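PDB 4DXF: staphylococcal enterotoxin-like toxin, which is a carbohydrate-binding, superantigen-fold protein of Staphylococcus aureus, probably binding host glycans as several related superantigen-like proteins do. Local coordinates for residues 167-172 with 195-200; 40-45 with 85-90. All coordinates share one frame; numbering follows the deposited sequence.

Interaction 1: residues 167-172 with 195-200; sequences KMKNGG and NIDNIE
Asn195 throws its CG anti to its own backbone N (chi1 -157°), which carries the amide across to the turn that begins at Met168; Asp197 has CG placed likewise (chi1 -168°), which sets its carboxylate beside the Lys169 ammonium. Asn195 OD1 accepts from Asn170 N at 3.1 Å, the donor tilted 24° from the carbonyl plane. The main chain of Asn195 takes hold one residue earlier: Lys169 N gives a short, nearly straight bond of 2.6 Å to Asn195 O. Asn195 thus grips the amides of the two central residues of the type I turn 168-171, and Asn170 OD1 then accepts from Gly172 N in an Asx turn.

Further along, strands 162-168 and 196-203 run antiparallel. Lys167 N bonds to Asn198 O at 2.8 Å, while Lys167 O receives Asp197 N at 2.8 Å and, weakly, Asn198 N. Two residues facing one make this a classic beta bulge. On the buried side, Met168 SD lies 3.9 Å from Ile196 CG1, Met168 CE bends back against Asn195, and Ile191 packs on both Met168 and Ile196.

The charged groups lie elsewhere. Lys169 crosses Asp197 at about a right angle, Lys169 NZ meeting the anti lone pair of Asp197 OD1 at 3.0 Å. The other oxygen, OD2, is approached from above the carboxylate plane by Asn198 ND2. Lys167 runs its CD and CE beside the Glu200 carboxylate before Lys167 NZ reaches Glu200 OE2 at 3.1 Å on the syn side, well out of the carboxylate plane.

Each Asp197 oxygen therefore has its own donor, which restrains the carboxylate's rotation, and the two lysine charges are probably balanced locally by acids on the partner strand, leaving the bulge pinned by backbone bonds and salt bridges together.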
loop_
_atom_site.group_PDB
_atom_site.type_symbol
_atom_site.label_atom_id
_atom_site.label_comp_id
_atom_site.label_asym_id
_atom_site.label_seq_id
_atom_site.Cartn_x
_atom_site.Cartn_y
_atom_site.Cartn_z
ATOM N N LYS A 167 3.118 4.302 13.611
ATOM C CA LYS A 167 2.791 5.092 14.788
ATOM C C LYS A 167 2.742 6.542 14.387
ATOM O O LYS A 167 3.711 7.041 13.864
ATOM C CB LYS A 167 3.817 4.900 15.927
ATOM C CG LYS A 167 3.731 3.415 16.430
ATOM C CD LYS A 167 4.747 3.104 17.517
ATOM C CE LYS A 167 4.076 2.935 18.871
ATOM N NZ LYS A 167 5.072 3.264 19.939
ATOM N N MET A 168 1.607 7.181 14.660
ATOM C CA MET A 168 1.373 8.579 14.298
ATOM C C MET A 168 1.839 9.576 15.374
ATOM O O MET A 168 1.731 9.296 16.577
ATOM C CB MET A 168 -0.111 8.717 14.019
ATOM C CG MET A 168 -0.602 7.727 12.912
ATOM S SD MET A 168 0.371 7.762 11.378
ATOM C CE MET A 168 -0.216 9.318 10.579
ATOM N N LYS A 169 2.352 10.734 14.942
ATOM C CA LYS A 169 2.828 11.813 15.849
ATOM C C LYS A 169 1.694 12.278 16.758
ATOM O O LYS A 169 1.901 12.598 17.954
ATOM C CB LYS A 169 3.368 13.025 15.067
ATOM C CG LYS A 169 4.829 12.928 14.693
ATOM C CD LYS A 169 5.171 14.018 13.723
ATOM C CE LYS A 169 6.481 13.737 13.080
ATOM N NZ LYS A 169 7.465 13.315 14.125
ATOM N N ASN A 170 0.496 12.284 16.187
ATOM C CA ASN A 170 -0.705 12.700 16.895
ATOM C C ASN A 170 -1.104 11.680 17.979
ATOM O O ASN A 170 -2.137 11.819 18.624
ATOM C CB ASN A 170 -1.838 13.075 15.911
ATOM C CG ASN A 170 -2.628 11.867 15.383
ATOM O OD1 ASN A 170 -2.324 10.708 15.664
ATOM N ND2 ASN A 170 -3.682 12.163 14.626
ATOM N N GLY A 171 -0.232 10.700 18.226
ATOM C CA GLY A 171 -0.579 9.612 19.153
ATOM C C GLY A 171 -1.314 8.381 18.633
ATOM O O GLY A 171 -1.319 7.352 19.309
ATOM N N GLY A 172 -1.935 8.438 17.462
ATOM C CA GLY A 172 -2.660 7.261 16.922
ATOM C C GLY A 172 -1.751 6.206 16.253
ATOM O O GLY A 172 -0.529 6.342 16.277
ATOM N N ASN A 195 2.695 13.236 9.427
ATOM C CA ASN A 195 2.404 12.894 10.788
ATOM C C ASN A 195 2.875 11.478 11.200
ATOM O O ASN A 195 2.737 11.107 12.361
ATOM C CB ASN A 195 0.887 13.014 11.027
ATOM C CG ASN A 195 0.536 13.216 12.497
ATOM O OD1 ASN A 195 0.004 12.304 13.164
ATOM N ND2 ASN A 195 0.889 14.415 13.034
ATOM N N ILE A 196 3.432 10.708 10.267
ATOM C CA ILE A 196 4.020 9.410 10.660
ATOM C C ILE A 196 5.248 9.685 11.546
ATOM O O ILE A 196 6.155 10.432 11.169
ATOM C CB ILE A 196 4.387 8.583 9.423
ATOM C CG1 ILE A 196 3.114 8.232 8.647
ATOM C CG2 ILE A 196 5.122 7.278 9.803
ATOM C CD1 ILE A 196 3.383 7.637 7.214
ATOM N N ASP A 197 5.279 9.050 12.704
ATOM C CA ASP A 197 6.390 9.222 13.585
ATOM C C ASP A 197 7.484 8.143 13.404
ATOM O O ASP A 197 8.642 8.456 13.058
ATOM C CB ASP A 197 5.876 9.239 15.014
ATOM C CG ASP A 197 6.929 9.697 15.965
ATOM O OD1 ASP A 197 7.613 10.724 15.680
ATOM O OD2 ASP A 197 7.104 8.998 16.958
ATOM N N ASN A 198 7.090 6.889 13.624
ATOM C CA ASN A 198 7.985 5.708 13.505
ATOM C C ASN A 198 7.137 4.467 13.182
ATOM O O ASN A 198 5.883 4.443 13.313
ATOM C CB ASN A 198 8.898 5.485 14.739
ATOM C CG ASN A 198 8.124 5.119 15.987
ATOM O OD1 ASN A 198 7.913 3.939 16.309
ATOM N ND2 ASN A 198 7.649 6.130 16.676
ATOM N N ILE A 199 7.852 3.420 12.780
ATOM C CA ILE A 199 7.204 2.242 12.263
ATOM C C ILE A 199 7.843 1.091 13.060
ATOM O O ILE A 199 9.074 1.076 13.178
ATOM C CB ILE A 199 7.472 2.112 10.774
ATOM C CG1 ILE A 199 6.839 3.285 10.035
ATOM C CG2 ILE A 199 6.899 0.776 10.239
ATOM C CD1 ILE A 199 7.133 3.299 8.614
ATOM N N GLU A 200 7.008 0.210 13.588
ATOM C CA GLU A 200 7.447 -0.973 14.384
ATOM C C GLU A 200 7.042 -2.271 13.676
ATOM O O GLU A 200 5.889 -2.451 13.268
ATOM C CB GLU A 200 6.923 -0.881 15.826
ATOM C CG GLU A 200 7.694 0.124 16.784
ATOM C CD GLU A 200 6.858 0.584 18.024
ATOM O OE1 GLU A 200 5.699 0.101 18.234
ATOM O OE2 GLU A 200 7.366 1.445 18.793
#

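Interaction 2: residues 40-45 with 85-90; sequences KWTTIR and NNYNLE
Tyr87 drives its ring from the loop 85-90 into the bend of 40-45, where three consecutive residues receive it. Thr42 CG2 lies in the ring plane at its edge, 3.7 Å from Tyr87 CE1, and Thr43 OG1 comes to the same edge. Farther out, the Ile44 side chain runs at about a right angle to that of Tyr87: CG1 and CD1 of Ile44 both pack against the phenol oxygen, each 3.5 Å from Tyr87 OH. Ile44 has CG1 between its backbone N and carbonyl carbon (chi1 61°), the torsion that swings this branch to the phenol end. Here the packing is close, and van der Waals contact does the work, for no hydrogen bond spans the two loops.

Toward Trp41 the fit slackens. The indole reaches over with one corner, Trp41 CH2, which stands 4.1 Å from Leu89 CD2 and 4.2 Å from Tyr87 O, the carbonyl oxygen lying near the indole plane at its edge. Trp41 is largely exposed, as is Thr43, and none of the touching residues is buried.

Each loop supplies its own stiffening. Asn85 OD1 accepts from Tyr87 N, closing an Asx turn, and again from Leu89 N; Asn85 ND2 returns a bond of 2.8 Å to Leu89 O. One amide thereby fixes the turn that presents the tyrosine. In the other loop, Lys40 NZ reaches forward to Thr42 O at 2.6 Å.

The contact joins the loop between strands 33-37 and 46-49 to the one between 76-80 and 92-99, at the surface of the OB-fold domain. Phe46, opening strand 46-49, backs both aromatics, meeting Tyr87 edge-to-face and the Trp41 ring with the planes only moderately inclined, while strand 56-59 adds Ala59 against Ile44 and Lys57 against Leu89.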
loop_
_atom_site.group_PDB
_atom_site.type_symbol
_atom_site.label_atom_id
_atom_site.label_comp_id
_atom_site.label_asym_id
_atom_site.label_seq_id
_atom_site.Cartn_x
_atom_site.Cartn_y
_atom_site.Cartn_z
ATOM N N LYS A 40 -21.705 3.866 -13.479
ATOM C CA LYS A 40 -21.514 2.479 -12.928
ATOM C C LYS A 40 -21.906 1.366 -13.928
ATOM O O LYS A 40 -22.961 1.433 -14.573
ATOM C CB LYS A 40 -22.271 2.317 -11.610
ATOM C CG LYS A 40 -22.150 0.952 -10.883
ATOM C CD LYS A 40 -22.961 1.058 -9.577
ATOM C CE LYS A 40 -23.527 -0.292 -9.150
ATOM N NZ LYS A 40 -22.458 -1.118 -8.526
ATOM N N TRP A 41 -21.060 0.364 -14.094
ATOM C CA TRP A 41 -21.384 -0.709 -15.032
ATOM C C TRP A 41 -21.186 -2.117 -14.447
ATOM O O TRP A 41 -21.360 -3.107 -15.161
ATOM C CB TRP A 41 -20.601 -0.573 -16.350
ATOM C CG TRP A 41 -19.114 -0.507 -16.140
ATOM C CD1 TRP A 41 -18.368 0.621 -15.908
ATOM C CD2 TRP A 41 -18.182 -1.612 -16.142
ATOM N NE1 TRP A 41 -17.028 0.287 -15.764
ATOM C CE2 TRP A 41 -16.887 -1.072 -15.902
ATOM C CE3 TRP A 41 -18.310 -3.002 -16.338
ATOM C CZ2 TRP A 41 -15.735 -1.878 -15.835
ATOM C CZ3 TRP A 41 -17.170 -3.803 -16.255
ATOM C CH2 TRP A 41 -15.899 -3.237 -16.013
ATOM N N THR A 42 -20.793 -2.199 -13.175
ATOM C CA THR A 42 -20.711 -3.498 -12.493
ATOM C C THR A 42 -20.927 -3.366 -11.019
ATOM O O THR A 42 -21.530 -2.415 -10.532
ATOM C CB THR A 42 -19.407 -4.315 -12.792
ATOM O OG1 THR A 42 -19.393 -4.703 -14.158
ATOM C CG2 THR A 42 -19.358 -5.604 -11.998
ATOM N N THR A 43 -20.443 -4.359 -10.299
ATOM C CA THR A 43 -20.683 -4.422 -8.886
ATOM C C THR A 43 -19.832 -3.393 -8.167
ATOM O O THR A 43 -19.974 -3.192 -6.964
ATOM C CB THR A 43 -20.470 -5.864 -8.364
ATOM O OG1 THR A 43 -19.254 -6.390 -8.918
ATOM C CG2 THR A 43 -21.672 -6.749 -8.824
ATOM N N ILE A 44 -18.934 -2.731 -8.908
ATOM C CA ILE A 44 -18.221 -1.564 -8.334
ATOM C C ILE A 44 -17.864 -0.564 -9.391
ATOM O O ILE A 44 -17.911 -0.840 -10.580
ATOM C CB ILE A 44 -16.931 -1.902 -7.514
ATOM C CG1 ILE A 44 -15.899 -2.597 -8.392
ATOM C CG2 ILE A 44 -17.312 -2.642 -6.163
ATOM C CD1 ILE A 44 -14.563 -2.716 -7.698
ATOM N N ARG A 45 -17.438 0.578 -8.898
ATOM C CA ARG A 45 -17.076 1.709 -9.714
ATOM C C ARG A 45 -15.549 1.850 -9.758
ATOM O O ARG A 45 -14.829 1.310 -8.881
ATOM C CB ARG A 45 -17.704 2.936 -9.070
ATOM C CG ARG A 45 -19.268 2.880 -9.239
ATOM C CD ARG A 45 -19.887 3.892 -8.384
ATOM N NE ARG A 45 -19.535 5.281 -8.722
ATOM C CZ ARG A 45 -18.892 6.132 -7.905
ATOM N NH1 ARG A 45 -18.447 5.760 -6.688
ATOM N NH2 ARG A 45 -18.656 7.378 -8.317
ATOM N N ASN A 85 -7.870 -9.858 -12.369
ATOM C CA ASN A 85 -9.163 -9.468 -11.839
ATOM C C ASN A 85 -10.292 -10.236 -12.541
ATOM O O ASN A 85 -10.045 -10.894 -13.563
ATOM C CB ASN A 85 -9.350 -7.946 -12.001
ATOM C CG ASN A 85 -9.425 -7.515 -13.445
ATOM O OD1 ASN A 85 -10.524 -7.358 -13.969
ATOM N ND2 ASN A 85 -8.282 -7.305 -14.093
ATOM N N ASN A 86 -11.496 -10.147 -11.976
ATOM C CA ASN A 86 -12.687 -10.838 -12.499
ATOM C C ASN A 86 -13.574 -9.913 -13.320
ATOM O O ASN A 86 -14.764 -10.215 -13.554
ATOM C CB ASN A 86 -13.525 -11.365 -11.340
ATOM C CG ASN A 86 -12.796 -12.400 -10.509
ATOM O OD1 ASN A 86 -12.732 -12.305 -9.282
ATOM N ND2 ASN A 86 -12.217 -13.377 -11.173
ATOM N N TYR A 87 -13.020 -8.761 -13.718
ATOM C CA TYR A 87 -13.815 -7.780 -14.440
ATOM C C TYR A 87 -13.396 -7.724 -15.884
ATOM O O TYR A 87 -13.850 -6.848 -16.628
ATOM C CB TYR A 87 -13.706 -6.376 -13.802
ATOM C CG TYR A 87 -14.141 -6.291 -12.372
ATOM C CD1 TYR A 87 -15.484 -6.164 -12.037
ATOM C CD2 TYR A 87 -13.203 -6.338 -11.323
ATOM C CE1 TYR A 87 -15.907 -6.091 -10.705
ATOM C CE2 TYR A 87 -13.626 -6.244 -9.983
ATOM C CZ TYR A 87 -14.986 -6.142 -9.695
ATOM O OH TYR A 87 -15.405 -6.053 -8.365
ATOM N N ASN A 88 -12.529 -8.653 -16.272
ATOM C CA ASN A 88 -11.893 -8.665 -17.584
ATOM C C ASN A 88 -11.221 -7.310 -17.953
ATOM O O ASN A 88 -11.319 -6.833 -19.076
ATOM C CB ASN A 88 -12.851 -9.189 -18.685
ATOM C CG ASN A 88 -12.107 -9.700 -19.937
ATOM O OD1 ASN A 88 -11.105 -10.425 -19.842
ATOM N ND2 ASN A 88 -12.606 -9.319 -21.121
ATOM N N LEU A 89 -10.495 -6.717 -17.005
ATOM C CA LEU A 89 -9.822 -5.422 -17.278
ATOM C C LEU A 89 -8.329 -5.586 -17.426
ATOM O O LEU A 89 -7.715 -6.309 -16.653
ATOM C CB LEU A 89 -10.126 -4.465 -16.154
ATOM C CG LEU A 89 -11.582 -4.066 -16.036
ATOM C CD1 LEU A 89 -11.749 -3.216 -14.790
ATOM C CD2 LEU A 89 -12.069 -3.312 -17.341
ATOM N N GLU A 90 -7.738 -4.949 -18.431
ATOM C CA GLU A 90 -6.339 -5.167 -18.730
ATOM C C GLU A 90 -5.389 -4.548 -17.647
ATOM O O GLU A 90 -4.316 -5.100 -17.308
ATOM C CB GLU A 90 -6.075 -4.565 -20.101
ATOM C CG GLU A 90 -4.682 -4.738 -20.692
ATOM C CD GLU A 90 -4.497 -3.972 -22.026
ATOM O OE1 GLU A 90 -5.482 -3.310 -22.510
ATOM O OE2 GLU A 90 -3.357 -4.026 -22.572
#

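Overall arrangement
The two contacts belong to the two different domains of the superantigen fold: interaction 2 lies in the N-terminal OB-fold and interaction 1 in the C-terminal beta-grasp. Their centres are 36 Å apart, their nearest atoms about 25 Å, and they lie on opposite sides of the chain's centre, so neither touches the other. Along the chain they follow in series, interaction 2 closing before interaction 1 opens. Their chemistry differs too: backbone bonds and salt bridges join neighbouring strands at 167-172 and 195-200, whereas loops 40-45 and 85-90 meet mainly through side-chain packing, with no hydrogen bond between them. Neither contact can be assigned to carbohydrate binding from its geometry.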